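Lactate racemase (Thermoanaerobacterium thermosaccharolyticum, PDB 2YJG) interconverts the D- and L-isomers of lactate, using a nickel pincer cofactor derived from nicotinic acid mononucleotide. Local coordinates at residues E39-T53 against H245-A258. Numbering follows the deposited sequence.
Sequences EEDIVKRALENPIGT and HKIVNAFAGHSEKA
R45 NH2 lies 3.1 Å from N249 OD1, at the guanidinium edge and near its plane; the guanidinium and amide planes stand 50° apart. The F251 ring takes I51 CD1 at its edge; the H254 ring has G52 O at its edge and K257 NZ above one face, offset toward the rim. These groups border a helix-on-sheet contact in the N-terminal α/β domain. Helix 39-48 packs at 26° on strand 247-253, an edge strand, within this chain, of a mixed sheet. The strand carries a classic beta bulge, V248 and N249 facing V240. Small residues let the helix come close: A46 CB sits 3.8 Å from A250 CB and 3.9 Å from A252 CB. I42 CG2, anti to the backbone N, lies over A250 CB and I247 CG2. V43 and L47 also touch L85 and L86 of helix 79-91. E39 OE1 accepts from I247 N at 2.9 Å, nearly straight but from above the carboxylate plane. Water 1 links OE1 to H245 O. An alanine here would probably leave I247 N without its acceptor and water 1 without its link to the helix. In the I51-G253 bridge, I51 N donates to A252 O at 2.7 Å and I51 O accepts from H254 N at 2.9 Å. H254 ND1 caps the turn leading into helix 257-270, accepting from E256 N and K257 N, each at 3.1 Å.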
loop_
_atom_site.group_PDB
_atom_site.type_symbol
_atom_site.label_atom_id
_atom_site.label_comp_id
_atom_site.label_asym_id
_atom_site.label_seq_id
_atom_site.Cartn_x
_atom_site.Cartn_y
_atom_site.Cartn_z
ATOM N N GLU A 39 7.113 -0.794 24.631
ATOM C CA GLU A 39 6.940 0.429 23.828
ATOM C C GLU A 39 5.480 0.849 23.826
ATOM O O GLU A 39 5.129 2.018 23.960
ATOM C CB GLU A 39 7.435 0.205 22.406
ATOM C CG GLU A 39 8.939 -0.138 22.299
ATOM C CD GLU A 39 9.436 -0.274 20.860
ATOM O OE1 GLU A 39 9.631 0.749 20.190
ATOM O OE2 GLU A 39 9.575 -1.404 20.356
ATOM N N GLU A 40 4.597 -0.141 23.716
ATOM C CA GLU A 40 3.187 0.159 23.598
ATOM C C GLU A 40 2.678 0.800 24.894
ATOM O O GLU A 40 1.933 1.751 24.858
ATOM C CB GLU A 40 2.442 -1.151 23.172
ATOM C CG GLU A 40 1.011 -1.313 23.599
ATOM C CD GLU A 40 0.527 -2.749 23.413
ATOM O OE1 GLU A 40 0.724 -3.311 22.304
ATOM O OE2 GLU A 40 -0.020 -3.312 24.395
ATOM N N ASP A 41 3.081 0.246 26.055
ATOM C CA ASP A 41 2.699 0.784 27.325
ATOM C C ASP A 41 3.261 2.160 27.572
ATOM O O ASP A 41 2.667 2.952 28.276
ATOM C CB ASP A 41 3.087 -0.179 28.471
ATOM C CG ASP A 41 2.118 -1.377 28.566
ATOM O OD1 ASP A 41 1.038 -1.307 28.000
ATOM O OD2 ASP A 41 2.474 -2.410 29.143
ATOM N N ILE A 42 4.426 2.467 27.022
ATOM C CA ILE A 42 4.971 3.826 27.220
ATOM C C ILE A 42 4.065 4.801 26.502
ATOM O O ILE A 42 3.712 5.842 27.037
ATOM C CB ILE A 42 6.409 3.918 26.693
ATOM C CG1 ILE A 42 7.347 3.175 27.627
ATOM C CG2 ILE A 42 6.819 5.348 26.564
ATOM C CD1 ILE A 42 8.704 3.101 27.110
ATOM N N VAL A 43 3.683 4.448 25.270
ATOM C CA VAL A 43 2.782 5.254 24.472
ATOM C C VAL A 43 1.411 5.437 25.149
ATOM O O VAL A 43 0.968 6.553 25.323
ATOM C CB VAL A 43 2.630 4.727 23.015
ATOM C CG1 VAL A 43 1.644 5.592 22.246
ATOM C CG2 VAL A 43 3.989 4.703 22.340
ATOM N N LYS A 44 0.771 4.355 25.591
ATOM C CA LYS A 44 -0.526 4.473 26.269
ATOM C C LYS A 44 -0.456 5.347 27.526
ATOM O O LYS A 44 -1.350 6.152 27.784
ATOM C CB LYS A 44 -1.068 3.101 26.653
ATOM C CG LYS A 44 -1.601 2.235 25.533
ATOM C CD LYS A 44 -3.083 2.541 25.281
ATOM C CE LYS A 44 -4.006 2.301 26.507
ATOM N NZ LYS A 44 -5.089 3.395 26.836
ATOM N N ARG A 45 0.603 5.198 28.310
ATOM C CA ARG A 45 0.793 6.050 29.485
ATOM C C ARG A 45 0.731 7.520 29.101
ATOM O O ARG A 45 0.046 8.306 29.754
ATOM C CB ARG A 45 2.137 5.735 30.197
ATOM C CG ARG A 45 2.426 6.535 31.476
ATOM C CD ARG A 45 3.826 6.260 32.070
ATOM N NE ARG A 45 4.899 6.669 31.162
ATOM C CZ ARG A 45 6.210 6.615 31.416
ATOM N NH1 ARG A 45 6.672 6.195 32.594
ATOM N NH2 ARG A 45 7.072 7.012 30.470
ATOM N N ALA A 46 1.455 7.893 28.046
ATOM C CA ALA A 46 1.411 9.272 27.542
ATOM C C ALA A 46 0.010 9.680 27.196
ATOM O O ALA A 46 -0.446 10.744 27.575
ATOM C CB ALA A 46 2.293 9.426 26.284
ATOM N N LEU A 47 -0.648 8.869 26.370
ATOM C CA LEU A 47 -2.000 9.170 25.932
ATOM C C LEU A 47 -2.963 9.258 27.138
ATOM O O LEU A 47 -3.855 10.116 27.166
ATOM C CB LEU A 47 -2.497 8.131 24.928
ATOM C CG LEU A 47 -1.765 8.141 23.559
ATOM C CD1 LEU A 47 -2.219 6.891 22.744
ATOM C CD2 LEU A 47 -1.953 9.456 22.790
ATOM N N GLU A 48 -2.758 8.392 28.127
ATOM C CA GLU A 48 -3.645 8.391 29.293
ATOM C C GLU A 48 -3.365 9.577 30.273
ATOM O O GLU A 48 -4.158 9.851 31.179
ATOM C CB GLU A 48 -3.536 7.056 30.005
ATOM C CG GLU A 48 -4.144 5.779 29.284
ATOM C CD GLU A 48 -3.635 4.455 29.871
ATOM O OE1 GLU A 48 -3.120 4.416 31.018
ATOM O OE2 GLU A 48 -3.740 3.420 29.202
ATOM N N ASN A 49 -2.269 10.326 30.050
ATOM C CA ASN A 49 -1.788 11.363 30.962
ATOM C C ASN A 49 -1.347 12.563 30.116
ATOM O O ASN A 49 -0.120 12.931 30.094
ATOM C CB ASN A 49 -0.638 10.804 31.802
ATOM C CG ASN A 49 -1.106 9.676 32.751
ATOM O OD1 ASN A 49 -1.656 9.958 33.817
ATOM N ND2 ASN A 49 -0.871 8.408 32.367
ATOM N N PRO A 50 -2.317 13.169 29.386
ATOM C CA PRO A 50 -1.995 14.251 28.500
ATOM C C PRO A 50 -1.490 15.484 29.265
ATOM O O PRO A 50 -1.931 15.766 30.387
ATOM C CB PRO A 50 -3.312 14.561 27.789
ATOM C CG PRO A 50 -4.425 13.897 28.705
ATOM C CD PRO A 50 -3.744 12.778 29.333
ATOM N N ILE A 51 -0.541 16.180 28.669
ATOM C CA ILE A 51 0.023 17.378 29.253
ATOM C C ILE A 51 -0.670 18.608 28.686
ATOM O O ILE A 51 -0.457 18.980 27.533
ATOM C CB ILE A 51 1.551 17.463 28.988
ATOM C CG1 ILE A 51 2.283 16.278 29.638
ATOM C CG2 ILE A 51 2.098 18.803 29.450
ATOM C CD1 ILE A 51 3.532 15.802 28.799
ATOM N N GLY A 52 -1.506 19.284 29.479
ATOM C CA GLY A 52 -2.030 20.577 29.014
ATOM C C GLY A 52 -3.325 20.533 28.180
ATOM O O GLY A 52 -3.752 21.557 27.679
ATOM N N THR A 53 -3.898 19.348 28.014
ATOM C CA THR A 53 -5.191 19.130 27.323
ATOM C C THR A 53 -5.957 17.972 27.886
ATOM O O THR A 53 -5.445 17.160 28.646
ATOM C CB THR A 53 -5.064 18.791 25.786
ATOM O OG1 THR A 53 -4.460 17.487 25.597
ATOM C CG2 THR A 53 -4.312 19.814 25.083
ATOM N N HIS A 245 15.882 2.756 17.399
ATOM C CA HIS A 245 14.522 3.217 17.087
ATOM C C HIS A 245 13.463 2.651 18.013
ATOM O O HIS A 245 12.288 2.776 17.734
ATOM C CB HIS A 245 14.088 3.002 15.621
ATOM C CG HIS A 245 14.951 3.683 14.603
ATOM N ND1 HIS A 245 15.882 4.651 14.924
ATOM C CD2 HIS A 245 15.006 3.547 13.252
ATOM C CE1 HIS A 245 16.484 5.065 13.819
ATOM N NE2 HIS A 245 15.968 4.415 12.793
ATOM N N LYS A 246 13.870 2.080 19.144
ATOM C CA LYS A 246 12.945 1.687 20.210
ATOM C C LYS A 246 12.443 2.890 21.018
ATOM O O LYS A 246 13.231 3.775 21.411
ATOM C CB LYS A 246 13.640 0.672 21.152
ATOM C CG LYS A 246 12.784 0.150 22.269
ATOM C CD LYS A 246 13.594 -0.094 23.580
ATOM C CE LYS A 246 12.622 -0.347 24.789
ATOM N NZ LYS A 246 12.115 0.835 25.616
ATOM N N ILE A 247 11.128 2.937 21.253
ATOM C CA ILE A 247 10.524 3.992 22.067
ATOM C C ILE A 247 10.975 3.801 23.487
ATOM O O ILE A 247 10.835 2.686 24.006
ATOM C CB ILE A 247 8.965 3.969 22.015
ATOM C CG1 ILE A 247 8.509 4.311 20.590
ATOM C CG2 ILE A 247 8.347 4.929 23.042
ATOM C CD1 ILE A 247 6.999 4.032 20.314
ATOM N N VAL A 248 11.532 4.857 24.084
ATOM C CA VAL A 248 11.979 4.884 25.499
ATOM C C VAL A 248 11.216 5.861 26.394
ATOM O O VAL A 248 11.246 5.772 27.644
ATOM C CB VAL A 248 13.501 5.094 25.608
ATOM C CG1 VAL A 248 14.232 3.958 24.965
ATOM C CG2 VAL A 248 13.913 6.432 24.992
ATOM N N ASN A 249 10.499 6.790 25.784
ATOM C CA ASN A 249 9.588 7.685 26.460
ATOM C C ASN A 249 8.620 8.261 25.407
ATOM O O ASN A 249 8.850 8.177 24.196
ATOM C CB ASN A 249 10.349 8.825 27.164
ATOM C CG ASN A 249 9.672 9.340 28.463
ATOM O OD1 ASN A 249 8.470 9.178 28.722
ATOM N ND2 ASN A 249 10.467 10.006 29.264
ATOM N N ALA A 250 7.613 8.928 25.908
ATOM C CA ALA A 250 6.538 9.492 25.125
ATOM C C ALA A 250 5.797 10.565 25.880
ATOM O O ALA A 250 5.619 10.475 27.135
ATOM C CB ALA A 250 5.570 8.374 24.668
ATOM N N PHE A 251 5.382 11.590 25.129
ATOM C CA PHE A 251 4.762 12.799 25.631
ATOM C C PHE A 251 3.589 13.143 24.719
ATOM O O PHE A 251 3.763 13.210 23.510
ATOM C CB PHE A 251 5.789 13.953 25.656
ATOM C CG PHE A 251 7.016 13.614 26.401
ATOM C CD1 PHE A 251 8.015 12.885 25.804
ATOM C CD2 PHE A 251 7.145 13.946 27.788
ATOM C CE1 PHE A 251 9.163 12.493 26.516
ATOM C CE2 PHE A 251 8.283 13.574 28.469
ATOM C CZ PHE A 251 9.296 12.841 27.827
ATOM N N ALA A 252 2.434 13.432 25.315
ATOM C CA ALA A 252 1.208 13.661 24.605
ATOM C C ALA A 252 0.451 14.824 25.210
ATOM O O ALA A 252 0.510 15.035 26.450
ATOM C CB ALA A 252 0.351 12.377 24.632
ATOM N N GLY A 253 -0.274 15.541 24.356
ATOM C CA GLY A 253 -1.184 16.613 24.747
ATOM C C GLY A 253 -0.972 17.878 23.971
ATOM O O GLY A 253 -0.858 17.841 22.745
ATOM N N HIS A 254 -0.897 19.017 24.674
ATOM C CA HIS A 254 -0.845 20.332 24.079
ATOM C C HIS A 254 0.379 20.420 23.168
ATOM O O HIS A 254 1.464 19.919 23.539
ATOM C CB HIS A 254 -0.744 21.344 25.203
ATOM C CG HIS A 254 -0.814 22.763 24.776
ATOM N ND1 HIS A 254 0.255 23.443 24.226
ATOM C CD2 HIS A 254 -1.812 23.671 24.911
ATOM C CE1 HIS A 254 -0.107 24.688 23.977
ATOM N NE2 HIS A 254 -1.360 24.848 24.375
ATOM N N SER A 255 0.201 20.978 21.985
ATOM C CA SER A 255 1.259 20.858 20.960
ATOM C C SER A 255 2.567 21.540 21.376
ATOM O O SER A 255 3.654 21.139 20.946
ATOM C CB SER A 255 0.780 21.356 19.601
ATOM O OG SER A 255 0.912 22.755 19.465
ATOM N N GLU A 256 2.458 22.574 22.200
ATOM C CA GLU A 256 3.607 23.225 22.800
ATOM C C GLU A 256 4.011 22.599 24.140
ATOM O O GLU A 256 5.158 22.250 24.311
ATOM C CB GLU A 256 3.406 24.780 22.912
ATOM C CG GLU A 256 4.724 25.472 23.067
ATOM C CD GLU A 256 4.731 27.022 22.911
ATOM O OE1 GLU A 256 3.705 27.637 22.553
ATOM O OE2 GLU A 256 5.837 27.604 23.127
ATOM N N LYS A 257 3.111 22.498 25.123
ATOM C CA LYS A 257 3.504 22.082 26.455
ATOM C C LYS A 257 4.013 20.643 26.479
ATOM O O LYS A 257 4.935 20.340 27.235
ATOM C CB LYS A 257 2.348 22.283 27.455
ATOM C CG LYS A 257 2.004 23.768 27.669
ATOM C CD LYS A 257 0.751 23.954 28.564
ATOM C CE LYS A 257 0.267 25.403 28.688
ATOM N NZ LYS A 257 0.059 25.954 27.342
ATOM N N ALA A 258 3.379 19.723 25.722
ATOM C CA ALA A 258 3.825 18.332 25.674
ATOM C C ALA A 258 5.196 18.216 24.994
ATOM O O ALA A 258 6.001 17.456 25.456
ATOM C CB ALA A 258 2.801 17.383 24.999
HETATM O O HOH W 1 10.097 1.101 17.621
HETATM O O HOH W 2 5.062 7.736 28.776
HETATM O O HOH W 3 2.017 12.529 28.137
#